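Local structure of serpin-ZX (Arabidopsis thaliana, 3LE2) at residues R6-A20 with L371-I385. The protein inhibits cysteine and serine proteases, including metacaspase-9 and RD21A, by offering its reactive centre loop for cleavage and trapping the protease covalently. Residues are numbered along the deposited sequence; the frame is centred on the assembly and turned at random.
Sequences RESISLQNQVSMNLA and LLVVTENITGVVLFI
The guanidinium of R6 meets the turn at its edge: NH1 donates to I378 O at 3.1 Å, with the oxygen lying somewhat out of the group's plane, while T379 O stands obliquely off it. The amide of N13 is used twice. ND2 donates to G380 O at 3.1 Å, with an N-H...O angle of 145°, and V382 CG2 sits over one amide face, 3.5 Å from N13 CG. A water donates to N13 OD1 and itself accepts a weak bond from V382 N. The carboxylate of E376 braces the turn from within: OE1 takes T379 N on its syn side and T379 OG1 on its anti side, and OE2 is met from above its plane by I378 N. T379 OG1 in turn accepts from V381 N, an ST turn.

Between the two polar grips, I9 puts CD1 3.2 Å from T379 O and 4.0 Å from V381 CG2, the two side chains crossing at about a right angle. Further along the helix the contact is mostly apolar. The bend at chi2 (-55°) sets M17 SD 3.5 Å from I385 CD1, and the second bend at chi3 (-64°) turns CE toward L371 CD1, the two side chains meeting tip to tip. I385 CG2 rests on A20 CB at 3.6 Å, and its CD1 reaches S16; P37 and F35 also touch I385.

This is helix A of the serpin fold lying along the hairpin 371-385, strands 4 and 5 of sheet B, with a classic bulge where L383 and F384 face V374. Chemically the contact is graded: side-chain N-H groups of the helix satisfy carbonyls of the turn at one end, and buried aliphatic and thioether packing joins helix to sheet at the other.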
ATOM      1  N   ARG A   6     -17.764  -0.831  -6.798  1.00 42.65           N
ATOM      2  CA  ARG A   6     -17.328  -2.107  -6.249  1.00 41.79           C
ATOM      3  C   ARG A   6     -16.494  -2.895  -7.247  1.00 42.47           C
ATOM      4  O   ARG A   6     -15.498  -3.504  -6.871  1.00 39.57           O
ATOM      5  CB  ARG A   6     -18.518  -2.957  -5.823  1.00 45.76           C
ATOM      6  CG  ARG A   6     -19.343  -2.363  -4.704  1.00 57.67           C
ATOM      7  CD  ARG A   6     -18.664  -2.524  -3.361  1.00 64.79           C
ATOM      8  NE  ARG A   6     -19.589  -2.298  -2.249  1.00 65.25           N
ATOM      9  CZ  ARG A   6     -19.238  -2.343  -0.967  1.00 70.12           C
ATOM     10  NH1 ARG A   6     -17.972  -2.599  -0.631  1.00 54.00           N
ATOM     11  NH2 ARG A   6     -20.147  -2.125  -0.020  1.00 48.81           N
ATOM     12  N   GLU A   7     -16.910  -2.913  -8.512  1.00 41.37           N
ATOM     13  CA  GLU A   7     -16.175  -3.691  -9.502  1.00 42.67           C
ATOM     14  C   GLU A   7     -14.895  -2.983  -9.902  1.00 35.72           C
ATOM     15  O   GLU A   7     -13.878  -3.638 -10.134  1.00 36.84           O
ATOM     16  CB  GLU A   7     -17.028  -4.117 -10.725  1.00 45.57           C
ATOM     17  CG  GLU A   7     -18.109  -3.146 -11.180  1.00 61.34           C
ATOM     18  CD  GLU A   7     -19.078  -3.745 -12.225  1.00 67.95           C
ATOM     19  OE1 GLU A   7     -19.036  -4.970 -12.487  1.00 49.63           O
ATOM     20  OE2 GLU A   7     -19.896  -2.979 -12.788  1.00 67.62           O
ATOM     21  N   SER A   8     -14.943  -1.650  -9.954  1.00 36.26           N
ATOM     22  CA  SER A   8     -13.741  -0.833 -10.172  1.00 40.76           C
ATOM     23  C   SER A   8     -12.667  -1.181  -9.149  1.00 27.24           C
ATOM     24  O   SER A   8     -11.533  -1.501  -9.502  1.00 30.34           O
ATOM     25  CB  SER A   8     -14.071   0.661 -10.087  1.00 40.47           C
ATOM     26  OG  SER A   8     -14.584   1.157 -11.315  1.00 38.23           O
ATOM     27  N   ILE A   9     -13.044  -1.126  -7.876  1.00 31.64           N
ATOM     28  CA  ILE A   9     -12.143  -1.444  -6.777  1.00 34.33           C
ATOM     29  C   ILE A   9     -11.637  -2.869  -6.878  1.00 30.39           C
ATOM     30  O   ILE A   9     -10.462  -3.141  -6.631  1.00 36.40           O
ATOM     31  CB  ILE A   9     -12.838  -1.271  -5.420  1.00 35.07           C
ATOM     32  CG1 ILE A   9     -13.198   0.196  -5.197  1.00 27.71           C
ATOM     33  CG2 ILE A   9     -11.958  -1.794  -4.285  1.00 31.04           C
ATOM     34  CD1 ILE A   9     -13.926   0.438  -3.895  1.00 30.01           C
ATOM     35  N   SER A  10     -12.525  -3.782  -7.243  1.00 30.24           N
ATOM     36  CA  SER A  10     -12.145  -5.181  -7.374  1.00 33.22           C
ATOM     37  C   SER A  10     -11.155  -5.373  -8.527  1.00 33.01           C
ATOM     38  O   SER A  10     -10.167  -6.093  -8.392  1.00 31.91           O
ATOM     39  CB  SER A  10     -13.378  -6.071  -7.551  1.00 34.11           C
ATOM     40  OG  SER A  10     -13.039  -7.444  -7.419  1.00 39.91           O
ATOM     41  N   LEU A  11     -11.411  -4.730  -9.661  1.00 31.07           N
ATOM     42  CA  LEU A  11     -10.447  -4.767 -10.759  1.00 35.65           C
ATOM     43  C   LEU A  11      -9.108  -4.114 -10.378  1.00 28.52           C
ATOM     44  O   LEU A  11      -8.051  -4.679 -10.645  1.00 32.55           O
ATOM     45  CB  LEU A  11     -11.032  -4.115 -12.012  1.00 33.99           C
ATOM     46  CG  LEU A  11     -12.275  -4.824 -12.561  1.00 38.80           C
ATOM     47  CD1 LEU A  11     -12.947  -3.988 -13.626  1.00 43.78           C
ATOM     48  CD2 LEU A  11     -11.922  -6.199 -13.106  1.00 35.05           C
ATOM     49  N   GLN A  12      -9.159  -2.939  -9.745  1.00 29.32           N
ATOM     50  CA  GLN A  12      -7.943  -2.238  -9.321  1.00 29.12           C
ATOM     51  C   GLN A  12      -7.062  -3.095  -8.435  1.00 26.78           C
ATOM     52  O   GLN A  12      -5.846  -3.127  -8.610  1.00 30.40           O
ATOM     53  CB  GLN A  12      -8.268  -0.953  -8.564  1.00 26.89           C
ATOM     54  CG  GLN A  12      -8.705   0.206  -9.411  1.00 32.47           C
ATOM     55  CD  GLN A  12      -8.478   1.536  -8.705  1.00 45.53           C
ATOM     56  OE1 GLN A  12      -8.493   2.601  -9.334  1.00 41.65           O
ATOM     57  NE2 GLN A  12      -8.250   1.476  -7.394  1.00 34.30           N
ATOM     58  N   ASN A  13      -7.672  -3.771  -7.470  1.00 25.48           N
ATOM     59  CA  ASN A  13      -6.896  -4.535  -6.505  1.00 25.78           C
ATOM     60  C   ASN A  13      -6.144  -5.679  -7.163  1.00 28.35           C
ATOM     61  O   ASN A  13      -5.058  -6.049  -6.716  1.00 25.54           O
ATOM     62  CB  ASN A  13      -7.781  -5.049  -5.368  1.00 28.50           C
ATOM     63  CG  ASN A  13      -8.344  -3.927  -4.508  1.00 28.37           C
ATOM     64  OD1 ASN A  13      -7.830  -2.808  -4.504  1.00 33.71           O
ATOM     65  ND2 ASN A  13      -9.407  -4.222  -3.775  1.00 31.68           N
ATOM     66  N   GLN A  14      -6.724  -6.248  -8.223  0.51 29.46           N
ATOM     67  CA  GLN A  14      -6.056  -7.314  -8.971  0.51 28.43           C
ATOM     68  C   GLN A  14      -4.834  -6.771  -9.702  0.51 27.63           C
ATOM     69  O   GLN A  14      -3.751  -7.349  -9.652  0.51 28.49           O
ATOM     70  CB  GLN A  14      -7.001  -7.981  -9.979  0.51 23.64           C
ATOM     71  CG  GLN A  14      -6.257  -8.805 -11.033  0.51 25.94           C
ATOM     72  CD  GLN A  14      -7.174  -9.594 -11.962  0.51 27.19           C
ATOM     73  OE1 GLN A  14      -8.358  -9.286 -12.104  0.51 32.14           O
ATOM     74  NE2 GLN A  14      -6.621 -10.618 -12.604  0.51 22.16           N
ATOM     75  N   VAL A  15      -5.029  -5.667 -10.409  1.00 29.15           N
ATOM     76  CA  VAL A  15      -3.928  -4.987 -11.083  1.00 25.39           C
ATOM     77  C   VAL A  15      -2.855  -4.610 -10.057  1.00 30.28           C
ATOM     78  O   VAL A  15      -1.651  -4.718 -10.319  1.00 31.26           O
ATOM     79  CB  VAL A  15      -4.445  -3.700 -11.760  1.00 29.90           C
ATOM     80  CG1 VAL A  15      -3.301  -2.829 -12.227  1.00 28.73           C
ATOM     81  CG2 VAL A  15      -5.405  -4.052 -12.924  1.00 33.35           C
ATOM     82  N   SER A  16      -3.298  -4.185  -8.877  1.00 27.17           N
ATOM     83  CA  SER A  16      -2.373  -3.828  -7.800  1.00 29.65           C
ATOM     84  C   SER A  16      -1.482  -5.011  -7.381  1.00 26.07           C
ATOM     85  O   SER A  16      -0.303  -4.833  -7.086  1.00 28.42           O
ATOM     86  CB  SER A  16      -3.135  -3.256  -6.595  1.00 28.62           C
ATOM     87  OG  SER A  16      -3.577  -1.926  -6.835  1.00 25.57           O
ATOM     88  N   MET A  17      -2.041  -6.216  -7.351  1.00 27.26           N
ATOM     89  CA  MET A  17      -1.235  -7.394  -7.019  1.00 27.44           C
ATOM     90  C   MET A  17      -0.189  -7.658  -8.093  1.00 29.54           C
ATOM     91  O   MET A  17       0.929  -8.077  -7.798  1.00 29.78           O
ATOM     92  CB  MET A  17      -2.110  -8.633  -6.831  1.00 27.79           C
ATOM     93  CG  MET A  17      -3.071  -8.547  -5.655  1.00 31.82           C
ATOM     94  SD  MET A  17      -2.273  -8.186  -4.082  1.00 36.53           S
ATOM     95  CE  MET A  17      -1.252  -9.614  -3.847  1.00 23.98           C
ATOM     96  N   ASN A  18      -0.548  -7.416  -9.348  1.00 30.35           N
ATOM     97  CA  ASN A  18       0.424  -7.573 -10.418  1.00 31.13           C
ATOM     98  C   ASN A  18       1.510  -6.487 -10.322  1.00 26.05           C
ATOM     99  O   ASN A  18       2.691  -6.748 -10.523  1.00 30.88           O
ATOM    100  CB  ASN A  18      -0.272  -7.559 -11.787  1.00 35.41           C
ATOM    101  CG  ASN A  18       0.629  -8.049 -12.903  1.00 35.15           C
ATOM    102  OD1 ASN A  18       1.595  -8.784 -12.672  1.00 39.44           O
ATOM    103  ND2 ASN A  18       0.327  -7.639 -14.119  1.00 28.94           N
ATOM    104  N   LEU A  19       1.100  -5.266 -10.002  1.00 30.90           N
ATOM    105  CA  LEU A  19       2.060  -4.210  -9.704  1.00 32.14           C
ATOM    106  C   LEU A  19       3.007  -4.683  -8.597  1.00 29.53           C
ATOM    107  O   LEU A  19       4.226  -4.593  -8.741  1.00 36.18           O
ATOM    108  CB  LEU A  19       1.343  -2.907  -9.321  1.00 29.17           C
ATOM    109  CG  LEU A  19       2.224  -1.760  -8.794  1.00 38.05           C
ATOM    110  CD1 LEU A  19       3.277  -1.386  -9.798  1.00 28.37           C
ATOM    111  CD2 LEU A  19       1.380  -0.542  -8.424  1.00 35.65           C
ATOM    112  N   ALA A  20       2.457  -5.224  -7.513  1.00 26.65           N
ATOM    113  CA  ALA A  20       3.301  -5.751  -6.434  1.00 29.71           C
ATOM    114  C   ALA A  20       4.276  -6.817  -6.939  1.00 30.60           C
ATOM    115  O   ALA A  20       5.419  -6.883  -6.498  1.00 31.16           O
ATOM    116  CB  ALA A  20       2.452  -6.298  -5.297  1.00 25.27           C
ATOM    117  N   LEU A 371       2.925 -13.121   1.946  1.00 25.75           N
ATOM    118  CA  LEU A 371       2.460 -11.837   1.453  1.00 23.53           C
ATOM    119  C   LEU A 371       1.682 -11.132   2.532  1.00 25.21           C
ATOM    120  O   LEU A 371       1.200 -11.756   3.474  1.00 24.64           O
ATOM    121  CB  LEU A 371       1.556 -11.991   0.233  1.00 21.13           C
ATOM    122  CG  LEU A 371       2.243 -12.328  -1.082  1.00 40.81           C
ATOM    123  CD1 LEU A 371       1.202 -12.557  -2.158  1.00 35.89           C
ATOM    124  CD2 LEU A 371       3.218 -11.205  -1.470  1.00 30.66           C
ATOM    125  N   LEU A 372       1.581  -9.813   2.387  0.59 26.46           N
ATOM    126  CA  LEU A 372       0.868  -8.953   3.319  0.59 26.55           C
ATOM    127  C   LEU A 372      -0.078  -8.061   2.546  0.59 24.89           C
ATOM    128  O   LEU A 372       0.280  -7.538   1.489  0.59 25.16           O
ATOM    129  CB  LEU A 372       1.844  -8.036   4.059  0.59 29.61           C
ATOM    130  CG  LEU A 372       2.767  -8.603   5.129  0.59 32.27           C
ATOM    131  CD1 LEU A 372       3.587  -7.464   5.719  0.59 25.84           C
ATOM    132  CD2 LEU A 372       1.949  -9.303   6.192  0.59 24.51           C
ATOM    133  N   VAL A 373      -1.274  -7.863   3.092  1.00 23.79           N
ATOM    134  CA  VAL A 373      -2.233  -6.916   2.526  1.00 23.95           C
ATOM    135  C   VAL A 373      -2.978  -6.183   3.655  1.00 26.35           C
ATOM    136  O   VAL A 373      -3.463  -6.804   4.596  1.00 24.73           O
ATOM    137  CB  VAL A 373      -3.247  -7.616   1.574  1.00 28.82           C
ATOM    138  CG1 VAL A 373      -4.300  -6.630   1.079  1.00 23.95           C
ATOM    139  CG2 VAL A 373      -2.521  -8.263   0.395  1.00 23.96           C
ATOM    140  N   VAL A 374      -3.032  -4.859   3.578  1.00 24.43           N
ATOM    141  CA  VAL A 374      -3.782  -4.081   4.551  1.00 26.68           C
ATOM    142  C   VAL A 374      -4.935  -3.440   3.812  1.00 26.39           C
ATOM    143  O   VAL A 374      -4.730  -2.729   2.838  1.00 27.19           O
ATOM    144  CB  VAL A 374      -2.935  -2.983   5.247  1.00 29.73           C
ATOM    145  CG1 VAL A 374      -3.839  -2.052   6.067  1.00 25.09           C
ATOM    146  CG2 VAL A 374      -1.852  -3.600   6.136  1.00 22.04           C
ATOM    147  N   THR A 375      -6.153  -3.714   4.268  1.00 24.91           N
ATOM    148  CA  THR A 375      -7.324  -3.222   3.574  1.00 33.03           C
ATOM    149  C   THR A 375      -8.296  -2.580   4.525  1.00 33.57           C
ATOM    150  O   THR A 375      -8.337  -2.887   5.720  1.00 24.63           O
ATOM    151  CB  THR A 375      -8.113  -4.359   2.926  1.00 36.49           C
ATOM    152  OG1 THR A 375      -8.713  -5.138   3.964  1.00 47.17           O
ATOM    153  CG2 THR A 375      -7.205  -5.247   2.108  1.00 30.36           C
ATOM    154  N   GLU A 376      -9.105  -1.700   3.961  1.00 30.30           N
ATOM    155  CA  GLU A 376     -10.212  -1.140   4.682  1.00 24.92           C
ATOM    156  C   GLU A 376     -11.405  -1.976   4.219  1.00 31.08           C
ATOM    157  O   GLU A 376     -11.729  -2.028   3.025  1.00 30.20           O
ATOM    158  CB  GLU A 376     -10.334   0.357   4.374  1.00 24.13           C
ATOM    159  CG  GLU A 376     -11.241   1.121   5.330  1.00 34.14           C
ATOM    160  CD  GLU A 376     -12.702   0.719   5.173  1.00 36.60           C
ATOM    161  OE1 GLU A 376     -13.236   0.912   4.059  1.00 37.55           O
ATOM    162  OE2 GLU A 376     -13.304   0.199   6.145  1.00 32.94           O
ATOM    163  N   ASN A 377     -12.022  -2.672   5.169  1.00 38.42           N
ATOM    164  CA  ASN A 377     -13.039  -3.682   4.862  1.00 35.30           C
ATOM    165  C   ASN A 377     -14.392  -3.156   4.355  1.00 31.55           C
ATOM    166  O   ASN A 377     -15.062  -3.837   3.588  1.00 35.22           O
ATOM    167  CB  ASN A 377     -13.233  -4.632   6.059  1.00 33.10           C
ATOM    168  CG  ASN A 377     -11.979  -5.504   6.344  1.00 51.27           C
ATOM    169  OD1 ASN A 377     -11.485  -6.226   5.466  1.00 41.27           O
ATOM    170  ND2 ASN A 377     -11.480  -5.444   7.584  1.00 43.60           N
ATOM    171  N   ILE A 378     -14.796  -1.956   4.765  1.00 34.90           N
ATOM    172  CA  ILE A 378     -16.074  -1.404   4.306  1.00 32.42           C
ATOM    173  C   ILE A 378     -16.061  -1.112   2.804  1.00 40.64           C
ATOM    174  O   ILE A 378     -16.997  -1.466   2.076  1.00 32.45           O
ATOM    175  CB  ILE A 378     -16.456  -0.084   5.017  1.00 37.38           C
ATOM    176  CG1 ILE A 378     -16.410  -0.219   6.546  1.00 37.66           C
ATOM    177  CG2 ILE A 378     -17.804   0.422   4.501  1.00 31.87           C
ATOM    178  CD1 ILE A 378     -17.128  -1.409   7.099  1.00 40.49           C
ATOM    179  N   THR A 379     -14.999  -0.461   2.341  1.00 32.22           N
ATOM    180  CA  THR A 379     -14.895  -0.094   0.933  1.00 35.54           C
ATOM    181  C   THR A 379     -14.162  -1.155   0.121  1.00 31.26           C
ATOM    182  O   THR A 379     -14.209  -1.139  -1.110  1.00 32.04           O
ATOM    183  CB  THR A 379     -14.117   1.216   0.766  1.00 34.05           C
ATOM    184  OG1 THR A 379     -12.790   1.021   1.255  1.00 31.18           O
ATOM    185  CG2 THR A 379     -14.773   2.337   1.553  1.00 28.56           C
ATOM    186  N   GLY A 380     -13.463  -2.057   0.802  1.00 28.09           N
ATOM    187  CA  GLY A 380     -12.582  -2.993   0.122  1.00 26.11           C
ATOM    188  C   GLY A 380     -11.309  -2.368  -0.450  1.00 34.02           C
ATOM    189  O   GLY A 380     -10.536  -3.045  -1.112  1.00 31.26           O
ATOM    190  N   VAL A 381     -11.083  -1.080  -0.204  1.00 24.57           N
ATOM    191  CA  VAL A 381      -9.871  -0.418  -0.686  1.00 25.51           C
ATOM    192  C   VAL A 381      -8.601  -0.970   0.005  1.00 30.52           C
ATOM    193  O   VAL A 381      -8.584  -1.196   1.217  1.00 25.39           O
ATOM    194  CB  VAL A 381      -9.976   1.127  -0.517  1.00 34.00           C
ATOM    195  CG1 VAL A 381      -8.600   1.817  -0.648  1.00 24.17           C
ATOM    196  CG2 VAL A 381     -10.979   1.715  -1.517  1.00 29.75           C
ATOM    197  N   VAL A 382      -7.545  -1.196  -0.774  1.00 28.78           N
ATOM    198  CA  VAL A 382      -6.282  -1.722  -0.235  1.00 29.94           C
ATOM    199  C   VAL A 382      -5.276  -0.605   0.071  1.00 26.76           C
ATOM    200  O   VAL A 382      -4.866   0.110  -0.837  1.00 24.31           O
ATOM    201  CB  VAL A 382      -5.653  -2.717  -1.241  1.00 31.32           C
ATOM    202  CG1 VAL A 382      -4.243  -3.162  -0.803  1.00 24.20           C
ATOM    203  CG2 VAL A 382      -6.602  -3.906  -1.463  1.00 29.89           C
ATOM    204  N   LEU A 383      -4.882  -0.451   1.339  1.00 26.02           N
ATOM    205  CA  LEU A 383      -3.860   0.545   1.714  1.00 30.72           C
ATOM    206  C   LEU A 383      -2.437   0.115   1.397  1.00 24.49           C
ATOM    207  O   LEU A 383      -1.629   0.929   0.965  1.00 29.77           O
ATOM    208  CB  LEU A 383      -3.915   0.886   3.205  1.00 23.50           C
ATOM    209  CG  LEU A 383      -5.043   1.805   3.643  1.00 31.49           C
ATOM    210  CD1 LEU A 383      -6.370   1.026   3.589  1.00 25.11           C
ATOM    211  CD2 LEU A 383      -4.764   2.318   5.041  1.00 25.77           C
ATOM    212  N   PHE A 384      -2.123  -1.152   1.661  1.00 24.28           N
ATOM    213  CA  PHE A 384      -0.750  -1.642   1.519  1.00 26.14           C
ATOM    214  C   PHE A 384      -0.738  -3.049   0.969  1.00 26.29           C
ATOM    215  O   PHE A 384      -1.587  -3.864   1.331  1.00 20.72           O
ATOM    216  CB  PHE A 384      -0.027  -1.694   2.879  1.00 22.25           C
ATOM    217  CG  PHE A 384       0.220  -0.351   3.509  1.00 32.48           C
ATOM    218  CD1 PHE A 384       1.157   0.523   2.973  1.00 25.68           C
ATOM    219  CD2 PHE A 384      -0.453   0.021   4.670  1.00 29.85           C
ATOM    220  CE1 PHE A 384       1.404   1.755   3.569  1.00 27.07           C
ATOM    221  CE2 PHE A 384      -0.216   1.251   5.264  1.00 30.06           C
ATOM    222  CZ  PHE A 384       0.713   2.122   4.710  1.00 26.78           C
ATOM    223  N   ILE A 385       0.237  -3.324   0.109  1.00 24.20           N
ATOM    224  CA  ILE A 385       0.610  -4.684  -0.262  1.00 26.78           C
ATOM    225  C   ILE A 385       2.107  -4.837   0.007  1.00 28.37           C
ATOM    226  O   ILE A 385       2.881  -3.908  -0.218  1.00 26.78           O
ATOM    227  CB  ILE A 385       0.341  -4.973  -1.755  1.00 31.36           C
ATOM    228  CG1 ILE A 385      -1.123  -4.714  -2.097  1.00 24.42           C
ATOM    229  CG2 ILE A 385       0.756  -6.413  -2.125  1.00 19.60           C
ATOM    230  CD1 ILE A 385      -1.440  -4.845  -3.575  1.00 32.51           C
TER
HETATM  231  O   HOH W   1      -7.875  -0.079  -3.970  1.00 42.69           O